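Lectin 2 (Agrocybe aegerita, PDB 4TQJ) probably acts as a sugar-binding lectin that specifically recognises N-acetylglucosamine at the non-reducing ends of glycans. Local coordinates at residues 102-107 with 151-156; 233-238 with 315-320; 285-290 with 296-301. The protein carries 1 engineered substitution. All blocks are in the same frame, centred on the assembly; numbering follows the deposited sequence.

All three contacts lie in one beta-propeller. Contact 1, first along the chain, links the blade running from strand 60-64 to strand 98-101 with the blade from strand 117-121 to strand 154-157. Contact 2 links the blade from 230-233 to 266-269 with that from 285-288 to 321-324. Contact 3 is a hairpin in this latter blade, between the segments of contact 2 in sequence. Contacts 2 and 3 have centres about 10 Å apart, and Asp234 O meets Gly296 N at 2.9 Å. Contact 1 lies opposite across the chain's centre, about 38 Å from contact 2 and 35 Å from contact 3, centre to centre. Contacts 1 and 2 each join consecutive blades, while contact 3 holds one blade together.

Contact 1: residues 102-107 with 151-156; sequences ANFGYD and GPATLV
Asn103 and Ala153 are the closest backbone pair, with CA atoms 6.9 Å apart, so the two segments approach without any direct hydrogen bond. The space is bridged by the methyl group of Ala153 and by one water. Ala153 CB sits over the flat amide of Asn103, 3.8 Å from Asn103 ND2 and about as far from CG. It lies above the amide plane and not beside it. The amide is brought there by the first torsion of Asn103, which places CG next to the backbone N (chi1 -69°). The same methyl also meets the ring of Phe104, with Ala153 CB 3.9 Å from Phe104 CE2. The approach to the ring is oblique. One alanine methyl therefore packs on two consecutive residues of 102-107.

The polar link runs through the water. It donates to Asn103 OD1 at 2.8 Å and accepts from Ala153 N at 2.7 Å. This gives the Ala153 N-H a partner. Within 151-156, Thr154 OG1 gives a hydrogen bond of 2.7 Å to Pro152 O, from well above the carbonyl plane. That bond ties the side chain of Thr154 back to the backbone of Pro152.

The contact joins two neighbouring blades of the propeller near their outer strands. Segment 102-107 follows strand 98-101, the last strand of its blade, and leads to strand 117-121 of the next blade. The Phe104 ring also meets Trp111, and Phe104 O is bonded by Arg118. The ring also touches Leu140 and Ser142 of strand 139-142, which pairs with strand 154-157.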
ATOM      1  N   ALA A 102       8.054  -4.061 -29.766  1.00 23.66           N
ATOM      2  CA  ALA A 102       7.536  -4.847 -30.872  1.00 28.51           C
ATOM      3  C   ALA A 102       8.100  -6.271 -30.876  1.00 27.14           C
ATOM      4  O   ALA A 102       8.659  -6.725 -31.869  1.00 22.88           O
ATOM      5  CB  ALA A 102       7.828  -4.144 -32.203  1.00 33.03           C
ATOM      6  N   ASN A 103       7.935  -6.977 -29.759  1.00 27.02           N
ATOM      7  CA  ASN A 103       8.370  -8.368 -29.648  1.00 25.75           C
ATOM      8  C   ASN A 103       7.483  -9.113 -28.642  1.00 20.08           C
ATOM      9  O   ASN A 103       6.656  -8.493 -27.975  1.00 21.34           O
ATOM     10  CB  ASN A 103       9.835  -8.448 -29.197  1.00 27.07           C
ATOM     11  CG  ASN A 103      10.814  -7.951 -30.254  1.00 27.73           C
ATOM     12  OD1 ASN A 103      11.119  -6.766 -30.322  1.00 29.47           O
ATOM     13  ND2 ASN A 103      11.324  -8.865 -31.066  1.00 28.11           N
ATOM     14  N   PHE A 104       7.662 -10.426 -28.534  1.00 20.79           N
ATOM     15  CA  PHE A 104       6.931 -11.237 -27.548  1.00 22.00           C
ATOM     16  C   PHE A 104       5.425 -11.227 -27.806  1.00 22.07           C
ATOM     17  O   PHE A 104       4.622 -11.435 -26.892  1.00 20.95           O
ATOM     18  CB  PHE A 104       7.224 -10.765 -26.117  1.00 15.88           C
ATOM     19  CG  PHE A 104       8.683 -10.873 -25.722  1.00 20.26           C
ATOM     20  CD1 PHE A 104       9.241 -12.096 -25.368  1.00 18.69           C
ATOM     21  CD2 PHE A 104       9.487  -9.751 -25.691  1.00 22.07           C
ATOM     22  CE1 PHE A 104      10.590 -12.185 -25.008  1.00 19.81           C
ATOM     23  CE2 PHE A 104      10.824  -9.835 -25.329  1.00 18.44           C
ATOM     24  CZ  PHE A 104      11.374 -11.046 -24.988  1.00 20.03           C
ATOM     25  N   GLY A 105       5.048 -10.980 -29.056  1.00 26.58           N
ATOM     26  CA  GLY A 105       3.649 -10.972 -29.431  1.00 25.41           C
ATOM     27  C   GLY A 105       3.278 -12.138 -30.330  1.00 26.01           C
ATOM     28  O   GLY A 105       4.138 -12.836 -30.864  1.00 26.17           O
ATOM     29  N   TYR A 106       1.977 -12.351 -30.483  1.00 22.71           N
ATOM     30  CA  TYR A 106       1.456 -13.394 -31.349  1.00 24.76           C
ATOM     31  C   TYR A 106       1.903 -13.178 -32.796  1.00 27.12           C
ATOM     32  O   TYR A 106       2.224 -14.140 -33.495  1.00 26.30           O
ATOM     33  CB  TYR A 106      -0.068 -13.389 -31.284  1.00 22.45           C
ATOM     34  CG  TYR A 106      -0.702 -14.562 -31.965  1.00 26.52           C
ATOM     35  CD1 TYR A 106      -1.027 -15.709 -31.249  1.00 24.01           C
ATOM     36  CD2 TYR A 106      -0.976 -14.533 -33.327  1.00 25.01           C
ATOM     37  CE1 TYR A 106      -1.616 -16.792 -31.875  1.00 27.06           C
ATOM     38  CE2 TYR A 106      -1.555 -15.617 -33.958  1.00 25.75           C
ATOM     39  CZ  TYR A 106      -1.871 -16.738 -33.230  1.00 24.85           C
ATOM     40  OH  TYR A 106      -2.450 -17.809 -33.859  1.00 28.38           O
ATOM     41  N   ASP A 107       1.901 -11.915 -33.232  1.00 25.23           N
ATOM     42  CA  ASP A 107       2.319 -11.550 -34.583  1.00 31.44           C
ATOM     43  C   ASP A 107       3.756 -11.042 -34.618  1.00 31.25           C
ATOM     44  O   ASP A 107       4.362 -10.952 -35.678  1.00 44.64           O
ATOM     45  CB  ASP A 107       1.393 -10.471 -35.163  1.00 33.31           C
ATOM     46  CG  ASP A 107      -0.009 -10.972 -35.441  1.00 28.16           C
ATOM     47  OD1 ASP A 107      -0.161 -12.113 -35.889  1.00 28.69           O
ATOM     48  OD2 ASP A 107      -0.960 -10.198 -35.214  1.00 37.23           O
ATOM     49  N   GLY A 151      15.317  -2.870 -23.983  1.00 23.08           N
ATOM     50  CA  GLY A 151      16.381  -3.305 -24.867  1.00 22.33           C
ATOM     51  C   GLY A 151      15.909  -4.310 -25.900  1.00 22.84           C
ATOM     52  O   GLY A 151      14.763  -4.762 -25.864  1.00 26.66           O
ATOM     53  N   PRO A 152      16.791  -4.663 -26.839  1.00 23.24           N
ATOM     54  CA  PRO A 152      16.454  -5.629 -27.881  1.00 28.01           C
ATOM     55  C   PRO A 152      16.160  -6.997 -27.285  1.00 27.13           C
ATOM     56  O   PRO A 152      16.893  -7.433 -26.400  1.00 22.76           O
ATOM     57  CB  PRO A 152      17.748  -5.711 -28.699  1.00 21.67           C
ATOM     58  CG  PRO A 152      18.819  -5.311 -27.739  1.00 21.25           C
ATOM     59  CD  PRO A 152      18.180  -4.190 -26.974  1.00 23.18           C
ATOM     60  N   ALA A 153      15.113  -7.653 -27.777  1.00 24.76           N
ATOM     61  CA  ALA A 153      14.833  -9.035 -27.425  1.00 27.54           C
ATOM     62  C   ALA A 153      16.032  -9.878 -27.826  1.00 28.75           C
ATOM     63  O   ALA A 153      16.371  -9.994 -29.006  1.00 27.79           O
ATOM     64  CB  ALA A 153      13.574  -9.525 -28.127  1.00 24.54           C
ATOM     65  N   THR A 154      16.676 -10.461 -26.829  1.00 28.29           N
ATOM     66  CA  THR A 154      17.963 -11.097 -27.019  1.00 25.72           C
ATOM     67  C   THR A 154      17.960 -12.536 -26.525  1.00 25.07           C
ATOM     68  O   THR A 154      17.522 -12.832 -25.402  1.00 21.56           O
ATOM     69  CB  THR A 154      19.048 -10.304 -26.270  1.00 27.10           C
ATOM     70  OG1 THR A 154      19.107  -8.966 -26.791  1.00 32.22           O
ATOM     71  CG2 THR A 154      20.382 -10.959 -26.433  1.00 23.55           C
ATOM     72  N   LEU A 155      18.447 -13.437 -27.364  1.00 22.70           N
ATOM     73  CA  LEU A 155      18.564 -14.830 -26.964  1.00 19.64           C
ATOM     74  C   LEU A 155      19.724 -14.907 -25.991  1.00 27.55           C
ATOM     75  O   LEU A 155      20.871 -14.748 -26.391  1.00 31.22           O
ATOM     76  CB  LEU A 155      18.811 -15.709 -28.194  1.00 22.30           C
ATOM     77  CG  LEU A 155      18.886 -17.227 -28.015  1.00 23.17           C
ATOM     78  CD1 LEU A 155      17.604 -17.771 -27.403  1.00 23.94           C
ATOM     79  CD2 LEU A 155      19.147 -17.897 -29.360  1.00 23.85           C
ATOM     80  N   VAL A 156      19.426 -15.122 -24.713  1.00 24.72           N
ATOM     81  CA  VAL A 156      20.455 -15.119 -23.678  1.00 30.63           C
ATOM     82  C   VAL A 156      20.883 -16.516 -23.238  1.00 31.14           C
ATOM     83  O   VAL A 156      21.914 -16.677 -22.571  1.00 30.42           O
ATOM     84  CB  VAL A 156      20.022 -14.307 -22.432  1.00 32.79           C
ATOM     85  CG1 VAL A 156      19.603 -12.914 -22.827  1.00 27.95           C
ATOM     86  CG2 VAL A 156      18.905 -15.030 -21.684  1.00 26.73           C
TER
HETATM   87  O   HOH W   1      13.830  -6.296 -29.744  1.00 29.54           O

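Contact 2: residues 233-238 with 315-320; sequences ADLTGD and GTFQSA
The Phe317 ring receives Leu235 at its edge: Leu235 CD2 lies near the ring plane, 4.4 Å from Phe317 CZ. The side chain of Phe317 also packs on Val268 and Ile269 of strand 266-269. The second flat group is the carboxylate of Asp234. Two backbone N-H groups of its own loop reach it from the same face. Asp234 OD1 accepts from Thr236 N at 3.0 Å and from Gly237 N at 2.9 Å, and both donors stand well above the plane. The shorter of these bonds is the more bent, with an N-H...O angle of 142° against 158° for Thr236.

Such Asx turn and Asx motif geometry fixes the turn after strand 230-233. The turn belongs to an FG-GAP-like repeat, a sequence family of beta-propellers, and it leads into strand 242-246. The other segment lies in a second such repeat, between strands 306-309 and 321-324 of the next blade.

Leu235 is the main side chain from the first loop. Its first torsion puts CG beside the backbone N (chi1 -55°), and its methyl then meets the ring edge. The Leu235 backbone comes close to Gly315, with CA atoms 5.0 Å apart. Leu235 O and Gly315 N are 3.1 Å apart, but the angle is too poor for a hydrogen bond. Both atoms are served instead by the amide of Asn311. Its ND2 donates to Leu235 O, and its OD1 accepts from Gly315 N.

Gly315 has positive phi, and a side chain there would collide with the carbonyl oxygen before it. Thr236 CG2 lies beside the Gly315 backbone, 4.4 Å from Gly315 N.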
ATOM      1  N   ALA A 233       9.810 -23.524  -3.718  1.00 10.55           N
ATOM      2  CA  ALA A 233       9.405 -22.721  -2.576  1.00 14.12           C
ATOM      3  C   ALA A 233      10.388 -22.944  -1.458  1.00 12.93           C
ATOM      4  O   ALA A 233      10.919 -24.036  -1.322  1.00 12.12           O
ATOM      5  CB  ALA A 233       7.991 -23.122  -2.124  1.00 11.94           C
ATOM      6  N   ASP A 234      10.640 -21.913  -0.659  1.00 12.72           N
ATOM      7  CA  ASP A 234      11.513 -22.066   0.486  1.00 13.55           C
ATOM      8  C   ASP A 234      10.791 -22.819   1.588  1.00 15.86           C
ATOM      9  O   ASP A 234       9.833 -22.303   2.164  1.00 14.30           O
ATOM     10  CB  ASP A 234      11.957 -20.709   1.013  1.00 17.88           C
ATOM     11  CG  ASP A 234      13.033 -20.828   2.058  1.00 20.22           C
ATOM     12  OD1 ASP A 234      13.467 -21.975   2.324  1.00 16.13           O
ATOM     13  OD2 ASP A 234      13.464 -19.781   2.590  1.00 18.62           O
ATOM     14  N   LEU A 235      11.273 -24.029   1.875  1.00 10.79           N
ATOM     15  CA  LEU A 235      10.712 -24.894   2.908  1.00 14.95           C
ATOM     16  C   LEU A 235      11.601 -24.976   4.157  1.00 12.81           C
ATOM     17  O   LEU A 235      11.278 -25.691   5.101  1.00 15.42           O
ATOM     18  CB  LEU A 235      10.529 -26.312   2.339  1.00 10.96           C
ATOM     19  CG  LEU A 235       9.702 -26.399   1.049  1.00 10.99           C
ATOM     20  CD1 LEU A 235       9.537 -27.855   0.588  1.00 14.73           C
ATOM     21  CD2 LEU A 235       8.355 -25.730   1.210  1.00 12.20           C
ATOM     22  N   THR A 236      12.721 -24.263   4.159  1.00 14.34           N
ATOM     23  CA  THR A 236      13.633 -24.312   5.311  1.00 15.17           C
ATOM     24  C   THR A 236      13.879 -22.948   5.946  1.00 17.47           C
ATOM     25  O   THR A 236      14.412 -22.859   7.046  1.00 16.53           O
ATOM     26  CB  THR A 236      14.976 -24.874   4.917  1.00 17.01           C
ATOM     27  OG1 THR A 236      15.566 -24.013   3.934  1.00 16.97           O
ATOM     28  CG2 THR A 236      14.798 -26.284   4.348  1.00 15.72           C
ATOM     29  N   GLY A 237      13.484 -21.883   5.262  1.00 15.35           N
ATOM     30  CA  GLY A 237      13.678 -20.555   5.812  1.00 17.30           C
ATOM     31  C   GLY A 237      15.027 -19.938   5.518  1.00 19.71           C
ATOM     32  O   GLY A 237      15.283 -18.814   5.946  1.00 25.64           O
ATOM     33  N   ASP A 238      15.883 -20.645   4.778  1.00 18.64           N
ATOM     34  CA  ASP A 238      17.198 -20.103   4.411  1.00 18.93           C
ATOM     35  C   ASP A 238      17.145 -19.116   3.248  1.00 20.37           C
ATOM     36  O   ASP A 238      18.177 -18.600   2.822  1.00 21.65           O
ATOM     37  CB  ASP A 238      18.201 -21.218   4.098  1.00 19.99           C
ATOM     38  CG  ASP A 238      18.059 -21.766   2.689  1.00 17.57           C
ATOM     39  OD1 ASP A 238      17.002 -21.588   2.055  1.00 18.55           O
ATOM     40  OD2 ASP A 238      19.010 -22.399   2.208  1.00 20.20           O
ATOM     41  N   GLY A 315      11.666 -28.377   6.637  1.00 18.43           N
ATOM     42  CA  GLY A 315      11.403 -29.180   5.453  1.00 18.67           C
ATOM     43  C   GLY A 315      10.808 -30.545   5.770  1.00 16.28           C
ATOM     44  O   GLY A 315      10.566 -31.354   4.862  1.00 18.12           O
ATOM     45  N   THR A 316      10.586 -30.821   7.053  1.00 17.67           N
ATOM     46  CA  THR A 316       9.714 -31.930   7.440  1.00 17.49           C
ATOM     47  C   THR A 316       8.365 -31.343   7.818  1.00 17.83           C
ATOM     48  O   THR A 316       8.260 -30.148   8.081  1.00 15.36           O
ATOM     49  CB  THR A 316      10.246 -32.756   8.634  1.00 20.24           C
ATOM     50  OG1 THR A 316      10.318 -31.930   9.802  1.00 20.21           O
ATOM     51  CG2 THR A 316      11.627 -33.341   8.328  1.00 24.45           C
ATOM     52  N   PHE A 317       7.340 -32.190   7.856  1.00 16.88           N
ATOM     53  CA  PHE A 317       5.964 -31.733   7.985  1.00 16.83           C
ATOM     54  C   PHE A 317       5.153 -32.550   8.992  1.00 19.26           C
ATOM     55  O   PHE A 317       5.382 -33.750   9.173  1.00 18.80           O
ATOM     56  CB  PHE A 317       5.259 -31.812   6.623  1.00 16.91           C
ATOM     57  CG  PHE A 317       5.723 -30.776   5.631  1.00 15.36           C
ATOM     58  CD1 PHE A 317       4.969 -29.631   5.400  1.00 18.06           C
ATOM     59  CD2 PHE A 317       6.912 -30.949   4.930  1.00 16.57           C
ATOM     60  CE1 PHE A 317       5.397 -28.659   4.479  1.00 13.85           C
ATOM     61  CE2 PHE A 317       7.348 -29.999   4.020  1.00 16.76           C
ATOM     62  CZ  PHE A 317       6.591 -28.853   3.793  1.00 14.80           C
ATOM     63  N   GLN A 318       4.191 -31.881   9.617  1.00 14.68           N
ATOM     64  CA  GLN A 318       3.141 -32.529  10.376  1.00 18.35           C
ATOM     65  C   GLN A 318       2.172 -33.214   9.412  1.00 21.92           C
ATOM     66  O   GLN A 318       2.174 -32.946   8.208  1.00 17.05           O
ATOM     67  CB  GLN A 318       2.368 -31.490  11.206  1.00 19.13           C
ATOM     68  CG  GLN A 318       3.180 -30.851  12.316  1.00 19.34           C
ATOM     69  CD  GLN A 318       3.487 -31.842  13.421  1.00 28.64           C
ATOM     70  OE1 GLN A 318       2.636 -32.657  13.787  1.00 30.87           O
ATOM     71  NE2 GLN A 318       4.714 -31.796  13.943  1.00 28.04           N
ATOM     72  N   SER A 319       1.329 -34.081   9.955  1.00 20.49           N
ATOM     73  CA  SER A 319       0.266 -34.707   9.175  1.00 19.12           C
ATOM     74  C   SER A 319      -0.737 -33.691   8.623  1.00 18.18           C
ATOM     75  O   SER A 319      -0.935 -32.607   9.176  1.00 20.16           O
ATOM     76  CB  SER A 319      -0.472 -35.753  10.024  1.00 18.16           C
ATOM     77  OG  SER A 319       0.383 -36.840  10.317  1.00 23.84           O
ATOM     78  N   ALA A 320      -1.370 -34.056   7.522  1.00 15.54           N
ATOM     79  CA  ALA A 320      -2.399 -33.232   6.934  1.00 16.35           C
ATOM     80  C   ALA A 320      -3.652 -33.342   7.786  1.00 20.41           C
ATOM     81  O   ALA A 320      -3.974 -34.418   8.261  1.00 20.66           O
ATOM     82  CB  ALA A 320      -2.680 -33.699   5.531  1.00 17.94           C
TER

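Contact 3: residues 285-290 with 296-301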
ATOM      1  N   ARG A 285      -3.959 -27.664  -5.496  1.00 12.53           N
ATOM      2  CA  ARG A 285      -2.981 -27.674  -4.409  1.00 11.13           C
ATOM      3  C   ARG A 285      -2.025 -26.467  -4.477  1.00 13.92           C
ATOM      4  O   ARG A 285      -1.762 -25.935  -5.554  1.00 12.22           O
ATOM      5  CB  ARG A 285      -2.243 -29.007  -4.369  1.00 12.21           C
ATOM      6  CG  ARG A 285      -3.037 -30.129  -3.633  1.00 12.36           C
ATOM      7  CD  ARG A 285      -2.875 -31.510  -4.278  1.00 10.81           C
ATOM      8  NE  ARG A 285      -3.440 -31.565  -5.633  1.00 16.37           N
ATOM      9  CZ  ARG A 285      -3.230 -32.569  -6.491  1.00 13.90           C
ATOM     10  NH1 ARG A 285      -2.477 -33.613  -6.139  1.00 11.83           N
ATOM     11  NH2 ARG A 285      -3.763 -32.530  -7.700  1.00 12.66           N
ATOM     12  N   PHE A 286      -1.536 -26.021  -3.320  1.00 13.51           N
ATOM     13  CA  PHE A 286      -0.677 -24.833  -3.249  1.00 14.83           C
ATOM     14  C   PHE A 286       0.378 -25.009  -2.161  1.00 13.49           C
ATOM     15  O   PHE A 286       0.185 -25.758  -1.200  1.00 11.19           O
ATOM     16  CB  PHE A 286      -1.477 -23.566  -2.882  1.00  9.07           C
ATOM     17  CG  PHE A 286      -2.617 -23.243  -3.812  1.00 12.61           C
ATOM     18  CD1 PHE A 286      -2.499 -22.228  -4.751  1.00 19.73           C
ATOM     19  CD2 PHE A 286      -3.827 -23.924  -3.715  1.00 14.75           C
ATOM     20  CE1 PHE A 286      -3.567 -21.914  -5.609  1.00 20.35           C
ATOM     21  CE2 PHE A 286      -4.880 -23.629  -4.551  1.00 13.30           C
ATOM     22  CZ  PHE A 286      -4.755 -22.617  -5.506  1.00 18.02           C
ATOM     23  N   ILE A 287       1.488 -24.299  -2.314  1.00 11.18           N
ATOM     24  CA  ILE A 287       2.431 -24.129  -1.226  1.00 10.05           C
ATOM     25  C   ILE A 287       2.317 -22.663  -0.843  1.00 12.32           C
ATOM     26  O   ILE A 287       2.401 -21.787  -1.702  1.00 11.80           O
ATOM     27  CB  ILE A 287       3.883 -24.418  -1.648  1.00 11.33           C
ATOM     28  CG1 ILE A 287       4.014 -25.825  -2.251  1.00 12.64           C
ATOM     29  CG2 ILE A 287       4.822 -24.224  -0.451  1.00 11.91           C
ATOM     30  CD1 ILE A 287       3.427 -26.921  -1.365  1.00 14.37           C
ATOM     31  N   ALA A 288       2.095 -22.397   0.431  1.00 10.74           N
ATOM     32  CA  ALA A 288       1.999 -21.021   0.914  1.00 13.76           C
ATOM     33  C   ALA A 288       2.419 -20.988   2.371  1.00 13.44           C
ATOM     34  O   ALA A 288       2.359 -22.014   3.052  1.00 14.47           O
ATOM     35  CB  ALA A 288       0.576 -20.503   0.759  1.00 12.73           C
ATOM     36  N   ASP A 289       2.852 -19.823   2.856  1.00 12.91           N
ATOM     37  CA  ASP A 289       3.268 -19.722   4.254  1.00 13.84           C
ATOM     38  C   ASP A 289       2.066 -19.463   5.143  1.00 14.69           C
ATOM     39  O   ASP A 289       1.544 -18.347   5.180  1.00 14.97           O
ATOM     40  CB  ASP A 289       4.323 -18.621   4.458  1.00 14.26           C
ATOM     41  CG  ASP A 289       4.840 -18.577   5.891  1.00 15.42           C
ATOM     42  OD1 ASP A 289       4.365 -19.385   6.712  1.00 14.94           O
ATOM     43  OD2 ASP A 289       5.717 -17.749   6.197  1.00 15.82           O
ATOM     44  N   LEU A 290       1.608 -20.493   5.847  1.00 13.74           N
ATOM     45  CA  LEU A 290       0.398 -20.352   6.650  1.00 14.64           C
ATOM     46  C   LEU A 290       0.701 -20.019   8.105  1.00 12.39           C
ATOM     47  O   LEU A 290      -0.214 -19.891   8.900  1.00 15.27           O
ATOM     48  CB  LEU A 290      -0.488 -21.604   6.563  1.00 12.67           C
ATOM     49  CG  LEU A 290      -1.573 -21.617   5.480  1.00 14.26           C
ATOM     50  CD1 LEU A 290      -0.988 -21.467   4.068  1.00 14.26           C
ATOM     51  CD2 LEU A 290      -2.397 -22.903   5.577  1.00 17.94           C
ATOM     52  N   GLY A 296       7.356 -22.796   3.555  1.00 13.71           N
ATOM     53  CA  GLY A 296       6.153 -23.179   2.836  1.00 12.70           C
ATOM     54  C   GLY A 296       5.374 -24.308   3.495  1.00 14.09           C
ATOM     55  O   GLY A 296       5.954 -25.316   3.918  1.00 14.18           O
ATOM     56  N   ASP A 297       4.055 -24.139   3.557  1.00 11.65           N
ATOM     57  CA  ASP A 297       3.142 -25.161   4.039  1.00 12.59           C
ATOM     58  C   ASP A 297       2.316 -25.686   2.872  1.00 14.22           C
ATOM     59  O   ASP A 297       2.152 -24.998   1.860  1.00 12.26           O
ATOM     60  CB  ASP A 297       2.235 -24.576   5.123  1.00 12.50           C
ATOM     61  CG  ASP A 297       3.028 -23.976   6.249  1.00 14.22           C
ATOM     62  OD1 ASP A 297       3.745 -24.749   6.912  1.00 16.63           O
ATOM     63  OD2 ASP A 297       2.966 -22.744   6.450  1.00 13.35           O
ATOM     64  N   VAL A 298       1.831 -26.914   2.997  1.00 13.01           N
ATOM     65  CA  VAL A 298       1.041 -27.534   1.934  1.00 12.76           C
ATOM     66  C   VAL A 298      -0.446 -27.339   2.163  1.00 16.16           C
ATOM     67  O   VAL A 298      -0.967 -27.679   3.234  1.00 13.62           O
ATOM     68  CB  VAL A 298       1.353 -29.045   1.797  1.00 13.24           C
ATOM     69  CG1 VAL A 298       0.559 -29.651   0.646  1.00 11.77           C
ATOM     70  CG2 VAL A 298       2.859 -29.251   1.581  1.00 13.06           C
ATOM     71  N   VAL A 299      -1.120 -26.781   1.154  1.00 12.86           N
ATOM     72  CA  VAL A 299      -2.549 -26.507   1.219  1.00 12.51           C
ATOM     73  C   VAL A 299      -3.282 -27.166   0.052  1.00 11.75           C
ATOM     74  O   VAL A 299      -2.877 -27.031  -1.102  1.00  9.35           O
ATOM     75  CB  VAL A 299      -2.849 -25.000   1.113  1.00 14.19           C
ATOM     76  CG1 VAL A 299      -4.351 -24.765   1.279  1.00 11.24           C
ATOM     77  CG2 VAL A 299      -2.028 -24.203   2.129  1.00 14.24           C
ATOM     78  N   GLY A 300      -4.371 -27.861   0.345  1.00 10.71           N
ATOM     79  CA  GLY A 300      -5.107 -28.555  -0.698  1.00 11.12           C
ATOM     80  C   GLY A 300      -6.611 -28.462  -0.553  1.00 12.52           C
ATOM     81  O   GLY A 300      -7.156 -28.717   0.517  1.00 13.47           O
ATOM     82  N   PHE A 301      -7.284 -28.111  -1.643  1.00 12.53           N
ATOM     83  CA  PHE A 301      -8.738 -28.021  -1.664  1.00 12.19           C
ATOM     84  C   PHE A 301      -9.277 -29.387  -2.081  1.00 13.66           C
ATOM     85  O   PHE A 301      -9.354 -29.706  -3.267  1.00 14.37           O
ATOM     86  CB  PHE A 301      -9.200 -26.909  -2.611  1.00 10.48           C
ATOM     87  CG  PHE A 301      -8.843 -25.517  -2.126  1.00 13.78           C
ATOM     88  CD1 PHE A 301      -9.764 -24.754  -1.420  1.00 12.20           C
ATOM     89  CD2 PHE A 301      -7.571 -24.991  -2.343  1.00 15.56           C
ATOM     90  CE1 PHE A 301      -9.427 -23.476  -0.939  1.00 14.14           C
ATOM     91  CE2 PHE A 301      -7.227 -23.713  -1.872  1.00 15.89           C
ATOM     92  CZ  PHE A 301      -8.159 -22.953  -1.179  1.00 12.60           C
TER
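Backbone hydrogen bonds set the register of Phe286 with Val299 and of Ala288 with Asp297. Phe286 N bonds Val299 O at 2.8 Å and Val299 N bonds Phe286 O at 2.9 Å. Ala288 and Asp297 exchange a like pair. Between these lies the non-hydrogen-bonded pair Ile287 and Val298, where Ile287 CA makes a CA-H...O contact of 3.2 Å to Asp297 O.

One further bond comes from a side chain. Leu290 N donates to Asp297 OD2 at 2.7 Å, meeting its anti lone pair, the one away from OD1. Asp297 CG stands beside its own backbone N (chi1 -56°), and this turns the carboxylate toward the loop. Asp289 OD1 is 3.6 Å from Asp297 OD2. Gly294 N binds Asp289 OD2, and Asn311 N binds Asp297 OD1. The two like charges would tend to repel, and the N-H donors from Leu290, Gly294 and Asn311 probably offset this.

Apolar contacts fill both faces. Leu290 CD1 meets Val299 CG2 at 3.5 Å. The Phe286 and Phe301 rings meet rim to rim, CE2 of each 3.6 Å from the other, with planes at 79°. On the opposite face, Ile287 CD1 touches Val298 CG2 at 3.8 Å.

Val342 of strand 339-343 covers Phe286 and Ala288, and Ile244 of strand 242-246 covers Ile287 and Val298. This is an antiparallel beta hairpin inside a propeller blade, packed between the two adjacent blades.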